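Local coordinates for protein type III restriction-modification enzyme EcoP15I Mod subunit (Escherichia coli, PDB 4ZCF) that methylates an adenine at N6 within the DNA site 5'-CAGCAG-3', using S-adenosyl-L-methionine, and joins the Res subunit for DNA restriction, at residues S64-L69 against W174-Y179; P180-A185 against L209-I214; I195-D200 against Y243-T248. All blocks are in the same frame, centred on the assembly; numbering follows the deposited sequence.

Interaction 1 (S64-L69 against W174-Y179); sequences SYARLL and WLTFIY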
loop_
_atom_site.group_PDB
_atom_site.type_symbol
_atom_site.label_atom_id
_atom_site.label_comp_id
_atom_site.label_asym_id
_atom_site.label_seq_id
_atom_site.Cartn_x
_atom_site.Cartn_y
_atom_site.Cartn_z
ATOM N N SER A 64 4.207 -11.334 -17.553
ATOM C CA SER A 64 3.261 -11.045 -18.644
ATOM C C SER A 64 2.081 -12.003 -18.613
ATOM O O SER A 64 0.965 -11.588 -18.932
ATOM C CB SER A 64 3.948 -11.055 -20.013
ATOM O OG SER A 64 4.827 -12.153 -20.209
ATOM N N TYR A 65 2.334 -13.275 -18.207
ATOM C CA TYR A 65 1.355 -14.348 -18.017
ATOM C C TYR A 65 0.454 -14.044 -16.807
ATOM O O TYR A 65 -0.757 -14.275 -16.889
ATOM C CB TYR A 65 2.064 -15.714 -17.835
ATOM C CG TYR A 65 1.127 -16.906 -17.749
ATOM C CD1 TYR A 65 0.589 -17.479 -18.897
ATOM C CD2 TYR A 65 0.815 -17.487 -16.524
ATOM C CE1 TYR A 65 -0.270 -18.576 -18.826
ATOM C CE2 TYR A 65 -0.020 -18.602 -16.441
ATOM C CZ TYR A 65 -0.570 -19.137 -17.595
ATOM O OH TYR A 65 -1.396 -20.235 -17.529
ATOM N N ALA A 66 1.040 -13.565 -15.684
ATOM C CA ALA A 66 0.295 -13.181 -14.469
ATOM C C ALA A 66 -0.611 -11.976 -14.752
ATOM O O ALA A 66 -1.740 -11.947 -14.276
ATOM C CB ALA A 66 1.250 -12.872 -13.330
ATOM N N ARG A 67 -0.139 -11.016 -15.566
ATOM C CA ARG A 67 -0.919 -9.837 -15.986
ATOM C C ARG A 67 -2.166 -10.235 -16.837
ATOM O O ARG A 67 -3.247 -9.666 -16.666
ATOM C CB ARG A 67 -0.029 -8.819 -16.725
ATOM C CG ARG A 67 0.816 -7.960 -15.779
ATOM C CD ARG A 67 1.503 -6.787 -16.468
ATOM N NE ARG A 67 2.779 -7.164 -17.087
ATOM C CZ ARG A 67 2.964 -7.363 -18.392
ATOM N NH1 ARG A 67 1.955 -7.214 -19.246
ATOM N NH2 ARG A 67 4.159 -7.707 -18.853
ATOM N N LEU A 68 -2.000 -11.240 -17.714
ATOM C CA LEU A 68 -3.032 -11.816 -18.574
ATOM C C LEU A 68 -4.105 -12.500 -17.713
ATOM O O LEU A 68 -5.288 -12.157 -17.817
ATOM C CB LEU A 68 -2.378 -12.833 -19.533
ATOM C CG LEU A 68 -3.311 -13.592 -20.476
ATOM C CD1 LEU A 68 -4.135 -12.630 -21.368
ATOM C CD2 LEU A 68 -2.535 -14.556 -21.298
ATOM N N LEU A 69 -3.664 -13.441 -16.841
ATOM C CA LEU A 69 -4.471 -14.186 -15.868
ATOM C C LEU A 69 -5.437 -13.318 -15.083
ATOM O O LEU A 69 -6.506 -13.807 -14.737
ATOM C CB LEU A 69 -3.545 -14.910 -14.880
ATOM C CG LEU A 69 -3.443 -16.443 -14.948
ATOM C CD1 LEU A 69 -3.330 -16.955 -16.394
ATOM C CD2 LEU A 69 -2.278 -16.941 -14.095
ATOM N N TRP A 174 6.169 -18.939 -8.083
ATOM C CA TRP A 174 5.454 -18.403 -6.914
ATOM C C TRP A 174 4.866 -17.012 -7.175
ATOM O O TRP A 174 3.706 -16.792 -6.857
ATOM C CB TRP A 174 6.333 -18.427 -5.663
ATOM C CG TRP A 174 5.555 -18.218 -4.394
ATOM C CD1 TRP A 174 4.956 -19.181 -3.631
ATOM C CD2 TRP A 174 5.290 -16.958 -3.737
ATOM N NE1 TRP A 174 4.352 -18.607 -2.530
ATOM C CE2 TRP A 174 4.527 -17.241 -2.579
ATOM C CE3 TRP A 174 5.637 -15.619 -4.011
ATOM C CZ2 TRP A 174 4.104 -16.233 -1.694
ATOM C CZ3 TRP A 174 5.201 -14.617 -3.147
ATOM C CH2 TRP A 174 4.467 -14.926 -1.995
ATOM N N LEU A 175 5.632 -16.100 -7.809
ATOM C CA LEU A 175 5.159 -14.744 -8.153
ATOM C C LEU A 175 4.066 -14.757 -9.227
ATOM O O LEU A 175 3.159 -13.922 -9.190
ATOM C CB LEU A 175 6.321 -13.835 -8.564
ATOM C CG LEU A 175 7.368 -13.477 -7.475
ATOM C CD1 LEU A 175 8.629 -12.930 -8.110
ATOM C CD2 LEU A 175 6.846 -12.444 -6.485
ATOM N N THR A 176 4.111 -15.748 -10.149
ATOM C CA THR A 176 3.109 -15.933 -11.207
ATOM C C THR A 176 1.792 -16.348 -10.537
ATOM O O THR A 176 0.718 -15.938 -10.981
ATOM C CB THR A 176 3.604 -16.963 -12.265
ATOM O OG1 THR A 176 4.933 -16.634 -12.676
ATOM C CG2 THR A 176 2.691 -17.044 -13.498
ATOM N N PHE A 177 1.882 -17.158 -9.471
ATOM C CA PHE A 177 0.731 -17.625 -8.703
ATOM C C PHE A 177 0.044 -16.512 -7.892
ATOM O O PHE A 177 -1.164 -16.342 -8.067
ATOM C CB PHE A 177 1.084 -18.863 -7.854
ATOM C CG PHE A 177 0.036 -19.276 -6.836
ATOM C CD1 PHE A 177 -1.218 -19.720 -7.243
ATOM C CD2 PHE A 177 0.310 -19.233 -5.475
ATOM C CE1 PHE A 177 -2.184 -20.082 -6.309
ATOM C CE2 PHE A 177 -0.660 -19.576 -4.544
ATOM C CZ PHE A 177 -1.900 -20.001 -4.967
ATOM N N ILE A 178 0.782 -15.740 -7.037
ATOM C CA ILE A 178 0.135 -14.680 -6.222
ATOM C C ILE A 178 -0.290 -13.414 -6.931
ATOM O O ILE A 178 -1.321 -12.868 -6.554
ATOM C CB ILE A 178 0.782 -14.366 -4.834
ATOM C CG1 ILE A 178 2.285 -14.131 -4.942
ATOM C CG2 ILE A 178 0.454 -15.434 -3.769
ATOM C CD1 ILE A 178 2.703 -12.746 -5.326
ATOM N N TYR A 179 0.542 -12.875 -7.866
ATOM C CA TYR A 179 0.252 -11.626 -8.586
ATOM C C TYR A 179 -1.233 -11.399 -8.963
ATOM O O TYR A 179 -1.778 -10.357 -8.553
ATOM C CB TYR A 179 1.177 -11.413 -9.816
ATOM C CG TYR A 179 0.939 -10.087 -10.527
ATOM C CD1 TYR A 179 -0.133 -9.922 -11.399
ATOM C CD2 TYR A 179 1.754 -8.982 -10.279
ATOM C CE1 TYR A 179 -0.420 -8.687 -11.972
ATOM C CE2 TYR A 179 1.493 -7.746 -10.873
ATOM C CZ TYR A 179 0.403 -7.606 -11.720
ATOM O OH TYR A 179 0.101 -6.401 -12.313
#

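Interaction 2 (P180-A185 against L209-I214); sequences PRLYIA and LVCDEI. With MN (manganese (II) ion), chain G.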
loop_
_atom_site.group_PDB
_atom_site.type_symbol
_atom_site.label_atom_id
_atom_site.label_comp_id
_atom_site.label_asym_id
_atom_site.label_seq_id
_atom_site.Cartn_x
_atom_site.Cartn_y
_atom_site.Cartn_z
ATOM N N PRO A 180 -1.912 -12.276 -9.770
ATOM C CA PRO A 180 -3.284 -11.952 -10.180
ATOM C C PRO A 180 -4.277 -11.944 -9.026
ATOM O O PRO A 180 -5.276 -11.219 -9.071
ATOM C CB PRO A 180 -3.586 -13.011 -11.225
ATOM C CG PRO A 180 -2.737 -14.171 -10.844
ATOM C CD PRO A 180 -1.469 -13.546 -10.394
ATOM N N ARG A 181 -3.997 -12.746 -7.996
ATOM C CA ARG A 181 -4.809 -12.845 -6.783
ATOM C C ARG A 181 -4.767 -11.536 -5.956
ATOM O O ARG A 181 -5.824 -10.955 -5.663
ATOM C CB ARG A 181 -4.393 -14.084 -5.991
ATOM C CG ARG A 181 -4.853 -15.364 -6.699
ATOM C CD ARG A 181 -4.010 -16.566 -6.390
ATOM N NE ARG A 181 -4.577 -17.778 -6.987
ATOM C CZ ARG A 181 -4.381 -18.164 -8.245
ATOM N NH1 ARG A 181 -3.601 -17.448 -9.058
ATOM N NH2 ARG A 181 -4.975 -19.255 -8.708
ATOM N N LEU A 182 -3.543 -11.008 -5.719
ATOM C CA LEU A 182 -3.289 -9.739 -5.031
ATOM C C LEU A 182 -3.786 -8.577 -5.862
ATOM O O LEU A 182 -4.286 -7.599 -5.302
ATOM C CB LEU A 182 -1.785 -9.576 -4.795
ATOM C CG LEU A 182 -1.098 -10.528 -3.786
ATOM C CD1 LEU A 182 0.312 -10.098 -3.572
ATOM C CD2 LEU A 182 -1.840 -10.575 -2.418
ATOM N N TYR A 183 -3.664 -8.681 -7.212
ATOM C CA TYR A 183 -4.135 -7.668 -8.140
ATOM C C TYR A 183 -5.645 -7.492 -8.044
ATOM O O TYR A 183 -6.101 -6.364 -7.868
ATOM C CB TYR A 183 -3.667 -7.973 -9.582
ATOM C CG TYR A 183 -4.016 -6.879 -10.570
ATOM C CD1 TYR A 183 -3.167 -5.790 -10.767
ATOM C CD2 TYR A 183 -5.231 -6.891 -11.255
ATOM C CE1 TYR A 183 -3.502 -4.758 -11.652
ATOM C CE2 TYR A 183 -5.584 -5.858 -12.122
ATOM C CZ TYR A 183 -4.701 -4.811 -12.346
ATOM O OH TYR A 183 -5.047 -3.805 -13.215
ATOM N N ILE A 184 -6.418 -8.588 -8.142
ATOM C CA ILE A 184 -7.895 -8.553 -8.032
ATOM C C ILE A 184 -8.350 -8.177 -6.643
ATOM O O ILE A 184 -9.298 -7.420 -6.525
ATOM C CB ILE A 184 -8.620 -9.855 -8.547
ATOM C CG1 ILE A 184 -8.227 -10.212 -10.023
ATOM C CG2 ILE A 184 -10.159 -9.766 -8.369
ATOM C CD1 ILE A 184 -8.694 -9.185 -11.138
ATOM N N ALA A 185 -7.700 -8.729 -5.592
ATOM C CA ALA A 185 -8.030 -8.439 -4.197
ATOM C C ALA A 185 -7.961 -6.954 -3.925
ATOM O O ALA A 185 -8.876 -6.450 -3.275
ATOM C CB ALA A 185 -7.110 -9.194 -3.250
ATOM N N LEU A 209 8.364 -6.908 -2.441
ATOM C CA LEU A 209 8.650 -6.206 -3.698
ATOM C C LEU A 209 7.479 -6.223 -4.690
ATOM O O LEU A 209 7.218 -5.186 -5.312
ATOM C CB LEU A 209 9.995 -6.626 -4.337
ATOM C CG LEU A 209 11.282 -6.211 -3.547
ATOM C CD1 LEU A 209 12.512 -6.441 -4.363
ATOM C CD2 LEU A 209 11.256 -4.749 -3.132
ATOM N N VAL A 210 6.713 -7.343 -4.775
ATOM C CA VAL A 210 5.505 -7.411 -5.629
ATOM C C VAL A 210 4.354 -6.582 -5.057
ATOM O O VAL A 210 3.542 -6.063 -5.820
ATOM C CB VAL A 210 5.102 -8.846 -6.057
ATOM C CG1 VAL A 210 4.260 -9.540 -5.009
ATOM C CG2 VAL A 210 4.381 -8.842 -7.393
ATOM N N CYS A 211 4.303 -6.420 -3.718
ATOM C CA CYS A 211 3.288 -5.607 -3.042
ATOM C C CYS A 211 3.547 -4.152 -3.276
ATOM O O CYS A 211 2.609 -3.351 -3.343
ATOM C CB CYS A 211 3.237 -5.922 -1.556
ATOM S SG CYS A 211 2.274 -7.386 -1.152
ATOM N N ASP A 212 4.836 -3.804 -3.389
ATOM C CA ASP A 212 5.301 -2.471 -3.748
ATOM C C ASP A 212 4.769 -2.156 -5.138
ATOM O O ASP A 212 4.127 -1.133 -5.307
ATOM C CB ASP A 212 6.832 -2.385 -3.679
ATOM C CG ASP A 212 7.421 -2.311 -2.265
ATOM O OD1 ASP A 212 6.661 -2.021 -1.316
ATOM O OD2 ASP A 212 8.664 -2.494 -2.118
ATOM N N GLU A 213 4.884 -3.105 -6.079
ATOM C CA GLU A 213 4.369 -2.978 -7.445
ATOM C C GLU A 213 2.860 -2.765 -7.491
ATOM O O GLU A 213 2.414 -1.743 -8.027
ATOM C CB GLU A 213 4.745 -4.236 -8.266
ATOM C CG GLU A 213 5.620 -3.970 -9.476
ATOM C CD GLU A 213 4.847 -3.442 -10.659
ATOM O OE1 GLU A 213 3.891 -4.127 -11.096
ATOM O OE2 GLU A 213 5.175 -2.328 -11.129
ATOM N N ILE A 214 2.074 -3.730 -6.926
ATOM C CA ILE A 214 0.604 -3.733 -6.902
ATOM C C ILE A 214 0.001 -2.611 -6.038
ATOM O O ILE A 214 -1.016 -2.038 -6.438
ATOM C CB ILE A 214 0.040 -5.188 -6.568
ATOM C CG1 ILE A 214 0.429 -6.215 -7.642
ATOM C CG2 ILE A 214 -1.481 -5.257 -6.268
ATOM C CD1 ILE A 214 0.840 -7.531 -7.082
HETATM MN MN MN G . 5.955 -1.205 -13.056
#

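Interaction 3 (I195-D200 against Y243-T248); sequences IFISID and YIIVYT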
loop_
_atom_site.group_PDB
_atom_site.type_symbol
_atom_site.label_atom_id
_atom_site.label_comp_id
_atom_site.label_asym_id
_atom_site.label_seq_id
_atom_site.Cartn_x
_atom_site.Cartn_y
_atom_site.Cartn_z
ATOM N N ILE A 195 -4.653 -4.966 3.838
ATOM C CA ILE A 195 -4.315 -6.357 3.574
ATOM C C ILE A 195 -3.206 -6.755 4.562
ATOM O O ILE A 195 -2.332 -5.951 4.831
ATOM C CB ILE A 195 -3.963 -6.675 2.077
ATOM C CG1 ILE A 195 -3.671 -8.190 1.874
ATOM C CG2 ILE A 195 -2.829 -5.787 1.534
ATOM C CD1 ILE A 195 -3.783 -8.723 0.468
ATOM N N PHE A 196 -3.279 -7.973 5.116
ATOM C CA PHE A 196 -2.319 -8.630 6.025
ATOM C C PHE A 196 -1.916 -9.961 5.333
ATOM O O PHE A 196 -2.794 -10.703 4.888
ATOM C CB PHE A 196 -3.011 -8.900 7.377
ATOM C CG PHE A 196 -3.238 -7.707 8.280
ATOM C CD1 PHE A 196 -4.225 -6.779 8.000
ATOM C CD2 PHE A 196 -2.468 -7.522 9.423
ATOM C CE1 PHE A 196 -4.430 -5.666 8.833
ATOM C CE2 PHE A 196 -2.691 -6.426 10.271
ATOM C CZ PHE A 196 -3.686 -5.515 9.980
ATOM N N ILE A 197 -0.598 -10.213 5.140
ATOM C CA ILE A 197 -0.074 -11.413 4.459
ATOM C C ILE A 197 0.980 -12.112 5.279
ATOM O O ILE A 197 2.068 -11.561 5.471
ATOM C CB ILE A 197 0.446 -11.169 3.011
ATOM C CG1 ILE A 197 -0.450 -10.198 2.205
ATOM C CG2 ILE A 197 0.656 -12.521 2.264
ATOM C CD1 ILE A 197 0.113 -9.741 0.866
ATOM N N SER A 198 0.676 -13.348 5.729
ATOM C CA SER A 198 1.598 -14.204 6.477
ATOM C C SER A 198 2.584 -14.825 5.518
ATOM O O SER A 198 2.188 -15.316 4.464
ATOM C CB SER A 198 0.851 -15.342 7.172
ATOM O OG SER A 198 0.202 -14.901 8.350
ATOM N N ILE A 199 3.875 -14.813 5.885
ATOM C CA ILE A 199 4.956 -15.434 5.119
ATOM C C ILE A 199 6.057 -15.707 6.052
ATOM O O ILE A 199 6.023 -15.221 7.167
ATOM C CB ILE A 199 5.509 -14.644 3.890
ATOM C CG1 ILE A 199 5.312 -13.146 3.997
ATOM C CG2 ILE A 199 5.133 -15.287 2.506
ATOM C CD1 ILE A 199 6.339 -12.475 4.719
ATOM N N ASP A 200 7.058 -16.445 5.576
ATOM C CA ASP A 200 8.281 -16.793 6.279
ATOM C C ASP A 200 9.481 -16.276 5.401
ATOM O O ASP A 200 9.245 -15.517 4.469
ATOM C CB ASP A 200 8.293 -18.315 6.666
ATOM C CG ASP A 200 8.926 -19.348 5.734
ATOM O OD1 ASP A 200 9.086 -19.055 4.520
ATOM O OD2 ASP A 200 9.282 -20.443 6.222
ATOM N N TYR A 243 6.612 -13.708 9.401
ATOM C CA TYR A 243 6.145 -12.333 9.247
ATOM C C TYR A 243 4.698 -12.198 8.839
ATOM O O TYR A 243 4.078 -13.145 8.397
ATOM C CB TYR A 243 7.038 -11.585 8.214
ATOM C CG TYR A 243 8.534 -11.815 8.358
ATOM C CD1 TYR A 243 9.311 -10.986 9.161
ATOM C CD2 TYR A 243 9.172 -12.843 7.669
ATOM C CE1 TYR A 243 10.682 -11.208 9.319
ATOM C CE2 TYR A 243 10.546 -13.071 7.815
ATOM C CZ TYR A 243 11.300 -12.235 8.625
ATOM O OH TYR A 243 12.650 -12.439 8.778
ATOM N N ILE A 244 4.182 -10.993 8.980
ATOM C CA ILE A 244 2.867 -10.524 8.557
ATOM C C ILE A 244 3.121 -9.139 7.923
ATOM O O ILE A 244 3.405 -8.183 8.647
ATOM C CB ILE A 244 1.786 -10.506 9.685
ATOM C CG1 ILE A 244 1.745 -11.894 10.439
ATOM C CG2 ILE A 244 0.393 -10.101 9.105
ATOM C CD1 ILE A 244 0.779 -12.092 11.608
ATOM N N ILE A 245 3.122 -9.076 6.570
ATOM C CA ILE A 245 3.276 -7.832 5.818
ATOM C C ILE A 245 1.897 -7.137 5.764
ATOM O O ILE A 245 0.886 -7.809 5.635
ATOM C CB ILE A 245 3.982 -7.965 4.434
ATOM C CG1 ILE A 245 3.032 -8.344 3.327
ATOM C CG2 ILE A 245 5.223 -8.876 4.456
ATOM C CD1 ILE A 245 3.564 -7.947 1.989
ATOM N N VAL A 246 1.851 -5.815 5.961
ATOM C CA VAL A 246 0.593 -5.053 6.010
ATOM C C VAL A 246 0.649 -3.905 4.990
ATOM O O VAL A 246 1.661 -3.209 4.904
ATOM C CB VAL A 246 0.300 -4.548 7.460
ATOM C CG1 VAL A 246 -1.070 -3.906 7.572
ATOM C CG2 VAL A 246 0.443 -5.665 8.485
ATOM N N TYR A 247 -0.398 -3.754 4.181
ATOM C CA TYR A 247 -0.510 -2.681 3.186
ATOM C C TYR A 247 -1.918 -2.114 3.267
ATOM O O TYR A 247 -2.815 -2.742 3.805
ATOM C CB TYR A 247 -0.207 -3.174 1.742
ATOM C CG TYR A 247 1.264 -3.298 1.384
ATOM C CD1 TYR A 247 2.046 -4.328 1.902
ATOM C CD2 TYR A 247 1.871 -2.397 0.513
ATOM C CE1 TYR A 247 3.402 -4.427 1.608
ATOM C CE2 TYR A 247 3.232 -2.486 0.214
ATOM C CZ TYR A 247 3.986 -3.517 0.748
ATOM O OH TYR A 247 5.308 -3.666 0.417
ATOM N N THR A 248 -2.088 -0.908 2.764
ATOM C CA THR A 248 -3.353 -0.190 2.725
ATOM C C THR A 248 -3.700 0.084 1.264
ATOM O O THR A 248 -2.813 -0.011 0.412
ATOM C CB THR A 248 -3.279 1.057 3.628
ATOM O OG1 THR A 248 -4.543 1.710 3.660
ATOM C CG2 THR A 248 -2.193 2.021 3.228
#

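Interaction 1 (S64-L69 against W174-Y179)
Ala66 and Thr176 face each other where two nearly parallel helices, inclined by 20°, bring their axes to within 8.6 Å. The short side chain of Ala66 allows this closeness, its CA lying 5.1 Å from that of Thr176. Directed at the other helix, Ala66 CB comes 3.8 Å from Tyr179 CD1 and also meets the carbonyl oxygen of Thr176. Tyr179 carries its CG anti to the backbone N (chi1 -177°), which sends the phenol out along the flank of helix 63-71. The inner part of the ring meets Ala66 and its outer end meets Arg67, with Arg67 CG 3.9 Å from Tyr179 OH. Here Arg67 offers its aliphatic stem; the chain then bends, and the guanidinium plane stands 89° to the ring. On the other flank Thr176 CG2 touches the edge of the Tyr65 ring, 3.6 Å from CD2, while Thr176 OG1 is hydrogen-bonded to Ser172 O and Trp60 NE1. The hydroxyl of Tyr65 is hydrogen-bonded to Asp137 OD2. With an alanine in place of Tyr179, the methyl of Ala66 and the stem of Arg67 would probably border a gap, and the arginine chain would be freer to turn. No hydrogen bond crosses the contact: it is a close, near-parallel helix pairing centred on an alanine, joining helix 63-71, near the start of the chain, to helix 171-188 of the methyltransferase fold.

Interaction 2 (P180-A185 against L209-I214)
Leu182 and Ile214 meet in the layer of helices flanking the central sheet of the Rossmann-like methyltransferase fold, where strand 193-199 links helix 171-188 to helix 204-215 in an alpha-beta-alpha unit. The two helix segments run 38° apart with axes 10.5 Å distant, so side chains fill the space between them. Ile214 grips the other helix with both branches. Its CD1 lies 4.0 Å from Leu182 CB, while its CG2, anti to the backbone N (chi1 -63° for the other branch), leans on the backbone, 3.8 Å from Leu182 O and close to Tyr183 CA. Leu182 CD1 in turn reaches 4.1 Å from Cys211 SG and touches the CG1 methyl of Val210. No hydrogen bond crosses the contact; its side-chain contacts are all apolar. Next to Ile214 in sequence, Glu213 bends at chi2 and binds a manganese ion through OE2 at 2.4 Å; its side chain lies outside the interface. Around the helix pair, Pro180 rests on Ala66, Leu69 and Ala70 of helix 63-71, Ile184 packs on Leu103 and Leu106 of helix 102-113, and helix 204-215 also lies against strand 241-248 of the sheet.

Interaction 3 (I195-D200 against Y243-T248)
With Phe196 CG beside its backbone N (chi1 -74°) and Val246 CG1 anti to its own (chi1 -173°), the two side chains lie side by side and the valine CG1 sits over the middle of the phenyl face, 3.9 Å from the ring centroid and 12° off the normal, a CH-pi contact. Ile244 reaches the same ring differently, its CG2 sitting at the edge, in plane, 3.9 Å from Phe196 CD2. On the opposite side of the sheet Ile197 and Ile245 also run alongside each other, with Ile245 CG1, placed between its backbone N and carbonyl carbon, 3.8 Å from Ile197 CB. Ile199 extends CD1 across to its neighbours, 3.7 Å from Tyr243 CB and near Ile245 CG2, and at the far end Ile195 CG2 meets Tyr247 CB at 3.7 Å. Between the two layers of side chains, the antiparallel strands are joined by three hydrogen-bonded pairs, Ile195 with Tyr247, Ile197 with Ile245 and Ile199 with Tyr243. Each pair is bonded both ways, as in Ile197 N to Ile245 O and Ile245 N to Ile197 O, each 2.9 Å. Phe196 with Val246 and Ser198 with Ile244 are the non-hydrogen-bonded pairs between them. Strand 117-122 continues the sheet beside strand 193-199, and strand 220-227 beside strand 241-248. Ser198 OG hydrogen-bonds to Tyr121 OH, and the ring of Tyr243 stacks on Phe204 and packs against Tyr243 of the second subunit. The chemistry is thus divided, with the backbone polar groups paired within the sheet and largely branched or aromatic carbon on both of its faces, as suits an inner pair of strands in a buried central sheet.

Helix 171-188 joins interactions 1 and 2, whose centres are 9 Å apart: Tyr179 CD2 lies 3.6 Å from Ile214 CD1, so one tyrosine packs against both helix 63-71 and helix 204-215. Interaction 2 rests on interaction 3 through Cys211, whose SG is 3.4 Å from Ile245 CD1, and through a probable hydrogen bond of 2.7 Å between Asp212 OD1 and Tyr247 OH. Strand 117-122 leads into the predicted S-adenosylmethionine-binding residues 123-126, and Tyr126 touches Ser198 and Asp200. The side chains of Tyr179 and Asp200 lie about 8 Å and 7 Å from a bound manganese ion. Interaction 3 comes nearest the bound nucleic acid, about 11 Å at its nearest atom.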